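Local coordinates for putative uncharacterized protein (Pyrococcus furiosus, PDB 3UFC), which binds CRISPR RNA as a paralogue of the Cas6 processing endoribonucleases and probably takes part in CRISPR-based antiviral defence, at residues A[131-136]-A[191-196]; A[164-169]-A[218-223]; A[224-229]-A[235-240]. All blocks are in the same frame, centred on the assembly; numbering follows the deposited sequence.

Contact 1: A[131-136]-A[191-196]; sequences LSPIVV and KPTRLI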
loop_
_atom_site.group_PDB
_atom_site.type_symbol
_atom_site.label_atom_id
_atom_site.label_comp_id
_atom_site.label_asym_id
_atom_site.label_seq_id
_atom_site.Cartn_x
_atom_site.Cartn_y
_atom_site.Cartn_z
ATOM N N LEU A 131 1.402 3.303 -6.056
ATOM C CA LEU A 131 0.244 4.074 -5.617
ATOM C C LEU A 131 0.538 4.431 -4.148
ATOM O O LEU A 131 -0.069 5.332 -3.573
ATOM C CB LEU A 131 -1.044 3.250 -5.743
ATOM C CG LEU A 131 -1.443 2.937 -7.194
ATOM C CD1 LEU A 131 -2.759 2.175 -7.211
ATOM C CD2 LEU A 131 -1.565 4.240 -7.990
ATOM N N SER A 132 1.463 3.683 -3.549
ATOM C CA SER A 132 1.943 3.921 -2.182
ATOM C C SER A 132 3.410 3.466 -2.223
ATOM O O SER A 132 3.753 2.549 -2.964
ATOM C CB SER A 132 1.122 3.157 -1.124
ATOM O OG SER A 132 1.011 1.769 -1.376
ATOM N N PRO A 133 4.293 4.117 -1.442
ATOM C CA PRO A 133 5.728 3.795 -1.407
ATOM C C PRO A 133 6.111 2.353 -1.100
ATOM O O PRO A 133 5.521 1.714 -0.238
ATOM C CB PRO A 133 6.285 4.762 -0.353
ATOM C CG PRO A 133 5.290 5.885 -0.325
ATOM C CD PRO A 133 3.971 5.151 -0.444
ATOM N N ILE A 134 7.110 1.849 -1.817
ATOM C CA ILE A 134 7.593 0.495 -1.591
ATOM C C ILE A 134 8.677 0.535 -0.510
ATOM O O ILE A 134 9.642 1.305 -0.596
ATOM C CB ILE A 134 8.139 -0.125 -2.894
ATOM C CG1 ILE A 134 6.961 -0.526 -3.789
ATOM C CG2 ILE A 134 9.011 -1.346 -2.586
ATOM C CD1 ILE A 134 7.374 -1.056 -5.157
ATOM N N VAL A 135 8.491 -0.290 0.513
ATOM C CA VAL A 135 9.412 -0.366 1.639
ATOM C C VAL A 135 10.175 -1.688 1.629
ATOM O O VAL A 135 9.580 -2.762 1.559
ATOM C CB VAL A 135 8.647 -0.255 2.980
ATOM C CG1 VAL A 135 9.623 -0.356 4.158
ATOM C CG2 VAL A 135 7.885 1.074 3.037
ATOM N N VAL A 136 11.499 -1.596 1.679
ATOM C CA VAL A 136 12.360 -2.773 1.706
ATOM C C VAL A 136 13.439 -2.472 2.732
ATOM O O VAL A 136 14.188 -1.502 2.591
ATOM C CB VAL A 136 13.027 -3.036 0.338
ATOM C CG1 VAL A 136 13.927 -4.265 0.435
ATOM C CG2 VAL A 136 11.956 -3.249 -0.744
ATOM N N LYS A 191 11.857 8.420 -6.662
ATOM C CA LYS A 191 11.870 9.547 -5.737
ATOM C C LYS A 191 11.658 8.977 -4.337
ATOM O O LYS A 191 10.695 8.240 -4.093
ATOM C CB LYS A 191 10.780 10.569 -6.077
ATOM C CG LYS A 191 9.362 10.091 -5.856
ATOM C CD LYS A 191 8.600 11.039 -4.939
ATOM C CE LYS A 191 8.385 12.406 -5.570
ATOM N NZ LYS A 191 9.656 13.138 -5.808
ATOM N N PRO A 192 12.572 9.292 -3.401
ATOM C CA PRO A 192 12.485 8.806 -2.022
ATOM C C PRO A 192 11.362 9.479 -1.253
ATOM O O PRO A 192 10.944 10.586 -1.591
ATOM C CB PRO A 192 13.854 9.157 -1.452
ATOM C CG PRO A 192 14.147 10.456 -2.134
ATOM C CD PRO A 192 13.755 10.155 -3.570
ATOM N N THR A 193 10.876 8.805 -0.218
ATOM C CA THR A 193 9.809 9.361 0.594
ATOM C C THR A 193 10.047 9.010 2.054
ATOM O O THR A 193 10.742 8.043 2.367
ATOM C CB THR A 193 8.434 8.814 0.164
ATOM O OG1 THR A 193 7.402 9.589 0.785
ATOM C CG2 THR A 193 8.283 7.359 0.584
ATOM N N ARG A 194 9.467 9.803 2.943
ATOM C CA ARG A 194 9.611 9.587 4.372
ATOM C C ARG A 194 8.261 9.857 5.018
ATOM O O ARG A 194 7.688 10.927 4.844
ATOM C CB ARG A 194 10.666 10.543 4.941
ATOM C CG ARG A 194 10.983 10.304 6.405
ATOM C CD ARG A 194 12.028 11.280 6.919
ATOM N NE ARG A 194 11.538 12.656 6.946
ATOM C CZ ARG A 194 12.195 13.668 7.507
ATOM N NH1 ARG A 194 13.369 13.456 8.088
ATOM N NH2 ARG A 194 11.679 14.891 7.493
ATOM N N LEU A 195 7.757 8.885 5.764
ATOM C CA LEU A 195 6.463 9.023 6.408
ATOM C C LEU A 195 6.470 8.490 7.826
ATOM O O LEU A 195 7.065 7.451 8.109
ATOM C CB LEU A 195 5.397 8.263 5.609
ATOM C CG LEU A 195 5.099 8.730 4.181
ATOM C CD1 LEU A 195 4.175 7.722 3.502
ATOM C CD2 LEU A 195 4.455 10.124 4.215
ATOM N N ILE A 196 5.793 9.200 8.720
ATOM C CA ILE A 196 5.694 8.743 10.093
ATOM C C ILE A 196 4.516 7.784 10.139
ATOM O O ILE A 196 3.401 8.141 9.762
ATOM C CB ILE A 196 5.429 9.905 11.071
ATOM C CG1 ILE A 196 6.705 10.731 11.243
ATOM C CG2 ILE A 196 4.933 9.358 12.410
ATOM C CD1 ILE A 196 6.537 11.947 12.132
#
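The nearest thing to a flat group here is the puckered pyrrolidine ring of P133, and it is met at its rim, at the CB-CG bond, by the methyl of T193 and more loosely by a methyl of L195. The setting is the C-terminal ferredoxin-like domain. P133 lies in the loop between strands 125-130 and 136-142, while T193 and L195 belong to strand 183-197, an outermost strand of the four-stranded antiparallel sheet. T193 CG2 is 3.4 Å from P133 CB and 3.5 Å from P133 CG, both closer than usual for carbons, so the methyl straddles the bond rather than meeting one atom. The backbones remain well separated, with the CA atoms of P133 and T193 7.2 Å apart, and the interaction is entirely apolar, burying 102 Å² over both sides. The two side chains cross at about a right angle. The threonine rotamer decides which branch touches: OG1 stands anti to the backbone N (chi1 -168°), leaving CG2 as the group that reaches the proline. Two residues further along the strand, L195 also directs its CB toward the loop, whereas the CB of the intervening R194 points away, and its side chain packs on Y201 and R203 of strand 200-213. R56 of strand 53-59 touches both P133 and L195, bringing the N-terminal sheet against the same patch, and F234 packs on L195. Beside the proline, the buried S132 OG is satisfied by hydrogen bonds with M236 N and F54 O. The looser end of the contact is made by one leucine branch, L195 CD1, which lies 4.4 Å from P133 CG.

Contact 2: A[164-169]-A[218-223]; sequences KVMLLR and AKFGYE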
loop_
_atom_site.group_PDB
_atom_site.type_symbol
_atom_site.label_atom_id
_atom_site.label_comp_id
_atom_site.label_asym_id
_atom_site.label_seq_id
_atom_site.Cartn_x
_atom_site.Cartn_y
_atom_site.Cartn_z
ATOM N N LYS A 164 13.698 -11.722 -0.978
ATOM C CA LYS A 164 13.452 -12.502 0.232
ATOM C C LYS A 164 12.118 -12.151 0.874
ATOM O O LYS A 164 11.368 -13.033 1.293
ATOM C CB LYS A 164 14.561 -12.280 1.267
ATOM C CG LYS A 164 14.439 -13.214 2.459
ATOM C CD LYS A 164 15.241 -12.737 3.661
ATOM C CE LYS A 164 14.585 -11.524 4.298
ATOM N NZ LYS A 164 15.166 -11.216 5.632
ATOM N N VAL A 165 11.837 -10.858 0.970
ATOM C CA VAL A 165 10.589 -10.400 1.558
ATOM C C VAL A 165 9.385 -10.979 0.808
ATOM O O VAL A 165 8.454 -11.493 1.423
ATOM C CB VAL A 165 10.503 -8.857 1.542
ATOM C CG1 VAL A 165 9.089 -8.402 1.872
ATOM C CG2 VAL A 165 11.476 -8.285 2.559
ATOM N N MET A 166 9.410 -10.903 -0.520
ATOM C CA MET A 166 8.297 -11.416 -1.312
ATOM C C MET A 166 8.113 -12.924 -1.117
ATOM O O MET A 166 6.983 -13.400 -1.001
ATOM C CB MET A 166 8.492 -11.078 -2.795
ATOM C CG MET A 166 8.493 -9.564 -3.095
ATOM S SD MET A 166 7.064 -8.674 -2.392
ATOM C CE MET A 166 5.759 -9.238 -3.500
ATOM N N LEU A 167 9.213 -13.675 -1.058
ATOM C CA LEU A 167 9.114 -15.124 -0.862
ATOM C C LEU A 167 8.517 -15.467 0.504
ATOM O O LEU A 167 7.684 -16.365 0.619
ATOM C CB LEU A 167 10.490 -15.788 -0.998
ATOM C CG LEU A 167 11.126 -15.721 -2.391
ATOM C CD1 LEU A 167 12.494 -16.403 -2.383
ATOM C CD2 LEU A 167 10.205 -16.394 -3.395
ATOM N N LEU A 168 8.949 -14.740 1.531
ATOM C CA LEU A 168 8.467 -14.948 2.897
ATOM C C LEU A 168 6.973 -14.624 3.013
ATOM O O LEU A 168 6.206 -15.383 3.602
ATOM C CB LEU A 168 9.256 -14.052 3.857
ATOM C CG LEU A 168 10.318 -14.631 4.797
ATOM C CD1 LEU A 168 10.977 -15.862 4.209
ATOM C CD2 LEU A 168 11.348 -13.544 5.085
ATOM N N ARG A 169 6.571 -13.478 2.472
ATOM C CA ARG A 169 5.168 -13.073 2.517
ATOM C C ARG A 169 4.303 -14.055 1.720
ATOM O O ARG A 169 3.225 -14.452 2.167
ATOM C CB ARG A 169 5.009 -11.653 1.962
ATOM C CG ARG A 169 5.676 -10.566 2.811
ATOM C CD ARG A 169 5.397 -9.190 2.230
ATOM N NE ARG A 169 3.965 -9.019 1.969
ATOM C CZ ARG A 169 3.473 -8.301 0.965
ATOM N NH1 ARG A 169 4.296 -7.674 0.125
ATOM N NH2 ARG A 169 2.162 -8.242 0.777
ATOM N N ALA A 218 4.831 -11.658 -9.246
ATOM C CA ALA A 218 4.341 -10.407 -9.815
ATOM C C ALA A 218 2.861 -10.232 -9.454
ATOM O O ALA A 218 2.417 -9.140 -9.090
ATOM C CB ALA A 218 4.514 -10.419 -11.332
ATOM N N LYS A 219 2.108 -11.319 -9.552
ATOM C CA LYS A 219 0.687 -11.302 -9.236
ATOM C C LYS A 219 0.481 -11.033 -7.748
ATOM O O LYS A 219 -0.411 -10.275 -7.361
ATOM C CB LYS A 219 0.054 -12.638 -9.623
ATOM C CG LYS A 219 -1.455 -12.686 -9.461
ATOM C CD LYS A 219 -2.027 -13.954 -10.090
ATOM C CE LYS A 219 -3.550 -13.989 -10.006
ATOM N NZ LYS A 219 -4.052 -14.038 -8.603
ATOM N N PHE A 220 1.317 -11.650 -6.918
ATOM C CA PHE A 220 1.230 -11.460 -5.472
ATOM C C PHE A 220 1.505 -10.000 -5.107
ATOM O O PHE A 220 0.806 -9.418 -4.279
ATOM C CB PHE A 220 2.242 -12.354 -4.758
ATOM C CG PHE A 220 2.128 -12.313 -3.258
ATOM C CD1 PHE A 220 1.225 -13.137 -2.594
ATOM C CD2 PHE A 220 2.918 -11.445 -2.512
ATOM C CE1 PHE A 220 1.107 -13.097 -1.202
ATOM C CE2 PHE A 220 2.810 -11.396 -1.115
ATOM C CZ PHE A 220 1.904 -12.223 -0.462
ATOM N N GLY A 221 2.532 -9.414 -5.723
ATOM C CA GLY A 221 2.873 -8.026 -5.443
ATOM C C GLY A 221 1.811 -7.066 -5.956
ATOM O O GLY A 221 1.542 -6.023 -5.353
ATOM N N TYR A 222 1.210 -7.419 -7.085
ATOM C CA TYR A 222 0.163 -6.597 -7.674
ATOM C C TYR A 222 -1.073 -6.602 -6.777
ATOM O O TYR A 222 -1.684 -5.563 -6.550
ATOM C CB TYR A 222 -0.213 -7.135 -9.058
ATOM C CG TYR A 222 -1.313 -6.352 -9.747
ATOM C CD1 TYR A 222 -1.115 -5.029 -10.139
ATOM C CD2 TYR A 222 -2.542 -6.945 -10.029
ATOM C CE1 TYR A 222 -2.120 -4.309 -10.804
ATOM C CE2 TYR A 222 -3.551 -6.240 -10.691
ATOM C CZ TYR A 222 -3.330 -4.927 -11.077
ATOM O OH TYR A 222 -4.313 -4.248 -11.761
ATOM N N GLU A 223 -1.421 -7.771 -6.248
ATOM C CA GLU A 223 -2.603 -7.888 -5.405
ATOM C C GLU A 223 -2.397 -7.519 -3.939
ATOM O O GLU A 223 -3.301 -6.954 -3.322
ATOM C CB GLU A 223 -3.172 -9.310 -5.494
ATOM C CG GLU A 223 -3.396 -9.787 -6.928
ATOM C CD GLU A 223 -3.915 -11.219 -7.008
ATOM O OE1 GLU A 223 -3.560 -12.049 -6.145
ATOM O OE2 GLU A 223 -4.665 -11.521 -7.958
#
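R169 and F220 join the two helices of the C-terminal ferredoxin-like (beta-alpha-beta-beta-alpha-beta) domain, 158-174 and 215-224, whose segments here run nearly perpendicular (83°) with axes 10.7 Å apart at closest approach. From its base, the arginine first rests R169 CB on F220 CE2 at 3.8 Å. A bend at chi3 (50°) then folds the chain back past the ring, and the guanidinium meets the same carbon again: R169 CZ lies 3.8 Å and R169 NH2 3.7 Å from F220 CE2. That carbon sits over the centre of one guanidinium face, yet the two planes are 56° apart, so the ring leans a corner onto the group instead of stacking flat. The rotation of the guanidinium is fixed by backbone carbonyls: NE binds H49 O, NH1 binds G225 O, and NH2 binds both G50 O and N224 O. A buried charge is thus surrounded by oxygens that probably stabilise it. At its far end the ring also abuts the arginine's backbone, with F220 CZ 3.7 Å from R169 O. M166 supplies the apolar part of the contact. Bent at both chi2 and chi3, its chain brings the terminal methyl to G221, where no side chain intervenes and M166 CE lies 3.7 Å from G221 CA. The same methyl meets the phenyl edge in the ring plane, with M166 CE 3.7 Å from F220 CD2.

Contact 3: A[224-229]-A[235-240]; sequences NGFGEK and GMVKII
F226 and V237 pack side chain to side chain beside a backbone bond that closes the glycine-rich loop, whose GhGxxxxxGhG pattern (h hydrophobic) is characteristic of Cas6-type RAMP proteins. In relatives this loop commonly contributes to RNA binding. F226 has CG anti to its carbonyl carbon (chi1 -86°), which brings the ring's edge to the valine: F226 CD2 is 3.9 Å from V237 CG2, a methyl lying near the ring plane. V237 places that methyl between its backbone N and carbonyl carbon and CG1 beside the N (chi1 -64°); both branches therefore reach the phenyl, CG1 at 4.1 Å from F226 CD2. The side chains cross at about a right angle. Alongside, F226 N donates to G235 O over 2.7 Å, nearly straight at 162°. Two CA-H...O contacts flank it, G225 CA to G235 O at 3.1 Å and G235 CA to F226 O at 3.2 Å, a closeness that bare glycine CA atoms permit. G225 and G235 both have positive phi. M236 instead points its CB away from the loop and extends fully, every torsion anti, to pack on Y80 and S82 of strand 77-83 and T53 and S55 of strand 53-59. F226 also meets the F128 ring of strand 125-130, beside which strand 237-239, reached from helix 215-224 through the glycine-rich loop, forms an outermost strand of the C-terminal sheet.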
loop_
_atom_site.group_PDB
_atom_site.type_symbol
_atom_site.label_atom_id
_atom_site.label_comp_id
_atom_site.label_asym_id
_atom_site.label_seq_id
_atom_site.Cartn_x
_atom_site.Cartn_y
_atom_site.Cartn_z
ATOM N N ASN A 224 -1.224 -7.838 -3.383
ATOM C CA ASN A 224 -0.946 -7.549 -1.973
ATOM C C ASN A 224 0.141 -6.517 -1.705
ATOM O O ASN A 224 0.505 -6.294 -0.549
ATOM C CB ASN A 224 -0.594 -8.837 -1.219
ATOM C CG ASN A 224 -1.717 -9.845 -1.247
ATOM O OD1 ASN A 224 -2.872 -9.505 -0.994
ATOM N ND2 ASN A 224 -1.386 -11.097 -1.550
ATOM N N GLY A 225 0.648 -5.891 -2.762
ATOM C CA GLY A 225 1.685 -4.889 -2.614
ATOM C C GLY A 225 3.092 -5.483 -2.653
ATOM O O GLY A 225 3.287 -6.654 -2.324
ATOM N N PHE A 226 4.064 -4.676 -3.072
ATOM C CA PHE A 226 5.464 -5.104 -3.131
ATOM C C PHE A 226 6.159 -4.604 -1.881
ATOM O O PHE A 226 5.874 -3.505 -1.411
ATOM C CB PHE A 226 6.174 -4.501 -4.346
ATOM C CG PHE A 226 6.004 -5.299 -5.599
ATOM C CD1 PHE A 226 6.827 -6.394 -5.856
ATOM C CD2 PHE A 226 4.998 -4.981 -6.509
ATOM C CE1 PHE A 226 6.650 -7.167 -7.007
ATOM C CE2 PHE A 226 4.813 -5.750 -7.663
ATOM C CZ PHE A 226 5.645 -6.844 -7.909
ATOM N N GLY A 227 7.060 -5.413 -1.338
ATOM C CA GLY A 227 7.796 -4.983 -0.161
ATOM C C GLY A 227 7.167 -5.296 1.182
ATOM O O GLY A 227 6.375 -6.226 1.314
ATOM N N GLU A 228 7.531 -4.500 2.183
ATOM C CA GLU A 228 7.053 -4.701 3.549
ATOM C C GLU A 228 6.055 -3.646 3.993
ATOM O O GLU A 228 5.855 -2.638 3.312
ATOM C CB GLU A 228 8.242 -4.675 4.519
ATOM C CG GLU A 228 9.368 -5.621 4.150
ATOM C CD GLU A 228 10.576 -5.463 5.054
ATOM O OE1 GLU A 228 10.401 -5.553 6.288
ATOM O OE2 GLU A 228 11.692 -5.253 4.531
ATOM N N LYS A 229 5.437 -3.892 5.146
ATOM C CA LYS A 229 4.473 -2.964 5.738
ATOM C C LYS A 229 3.297 -2.655 4.815
ATOM O O LYS A 229 2.664 -1.607 4.956
ATOM C CB LYS A 229 5.173 -1.645 6.083
ATOM C CG LYS A 229 6.408 -1.779 6.967
ATOM C CD LYS A 229 6.043 -2.323 8.339
ATOM C CE LYS A 229 7.226 -2.246 9.296
ATOM N NZ LYS A 229 6.844 -2.668 10.674
ATOM N N GLY A 235 3.540 -0.093 -0.677
ATOM C CA GLY A 235 3.819 -1.032 -1.751
ATOM C C GLY A 235 2.760 -1.328 -2.789
ATOM O O GLY A 235 2.937 -2.238 -3.598
ATOM N N MET A 236 1.666 -0.578 -2.791
ATOM C CA MET A 236 0.629 -0.842 -3.778
ATOM C C MET A 236 1.063 -0.286 -5.121
ATOM O O MET A 236 1.614 0.808 -5.194
ATOM C CB MET A 236 -0.702 -0.212 -3.365
ATOM C CG MET A 236 -1.852 -0.665 -4.261
ATOM S SD MET A 236 -3.469 -0.092 -3.721
ATOM C CE MET A 236 -4.523 -0.840 -5.058
ATOM N N VAL A 237 0.823 -1.050 -6.182
ATOM C CA VAL A 237 1.195 -0.612 -7.518
ATOM C C VAL A 237 0.056 -0.804 -8.511
ATOM O O VAL A 237 -0.908 -1.519 -8.246
ATOM C CB VAL A 237 2.408 -1.408 -8.063
ATOM C CG1 VAL A 237 3.644 -1.152 -7.217
ATOM C CG2 VAL A 237 2.082 -2.888 -8.081
ATOM N N LYS A 238 0.189 -0.154 -9.658
ATOM C CA LYS A 238 -0.777 -0.284 -10.742
ATOM C C LYS A 238 0.057 -0.660 -11.961
ATOM O O LYS A 238 1.274 -0.469 -11.964
ATOM C CB LYS A 238 -1.484 1.042 -11.014
ATOM C CG LYS A 238 -0.575 2.129 -11.558
ATOM C CD LYS A 238 -1.377 3.384 -11.862
ATOM C CE LYS A 238 -0.481 4.534 -12.283
ATOM N NZ LYS A 238 -1.276 5.775 -12.524
ATOM N N ILE A 239 -0.591 -1.197 -12.986
ATOM C CA ILE A 239 0.105 -1.567 -14.210
ATOM C C ILE A 239 -0.024 -0.442 -15.230
ATOM O O ILE A 239 -1.072 0.193 -15.330
ATOM C CB ILE A 239 -0.491 -2.856 -14.820
ATOM C CG1 ILE A 239 -0.112 -4.058 -13.955
ATOM C CG2 ILE A 239 0.004 -3.049 -16.255
ATOM C CD1 ILE A 239 -0.744 -5.348 -14.397
ATOM N N ILE A 240 1.049 -0.175 -15.965
ATOM C CA ILE A 240 1.017 0.844 -17.006
ATOM C C ILE A 240 1.519 0.208 -18.298
ATOM O O ILE A 240 2.472 -0.572 -18.288
ATOM C CB ILE A 240 1.875 2.088 -16.654
ATOM C CG1 ILE A 240 3.294 1.676 -16.301
ATOM C CG2 ILE A 240 1.245 2.849 -15.494
ATOM C CD1 ILE A 240 4.165 2.844 -15.868
#

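Overall arrangement
All three contacts are buried, but their chemistry differs. Contact 3 lies nearest the chain centre and combines close backbone contacts at two glycines with one phenylalanine-valine pair, contact 1 is purely apolar, and contact 2 sets a buried guanidinium, held by backbone carbonyls, against the corner of a phenyl ring. Contacts 1 and 2, with centres about 17 Å apart, do not touch; contact 3 bridges them. Towards contact 1 it probably uses backbone bonds, L131 N to M236 O (2.6 Å) and P133 O to G235 N (2.7 Å). Towards contact 2, the arginine of helix 158-174 holds the start of the glycine-rich loop. Contacts 1 and 3 reach the same antiparallel sheet, and contact 2 joins its two helices.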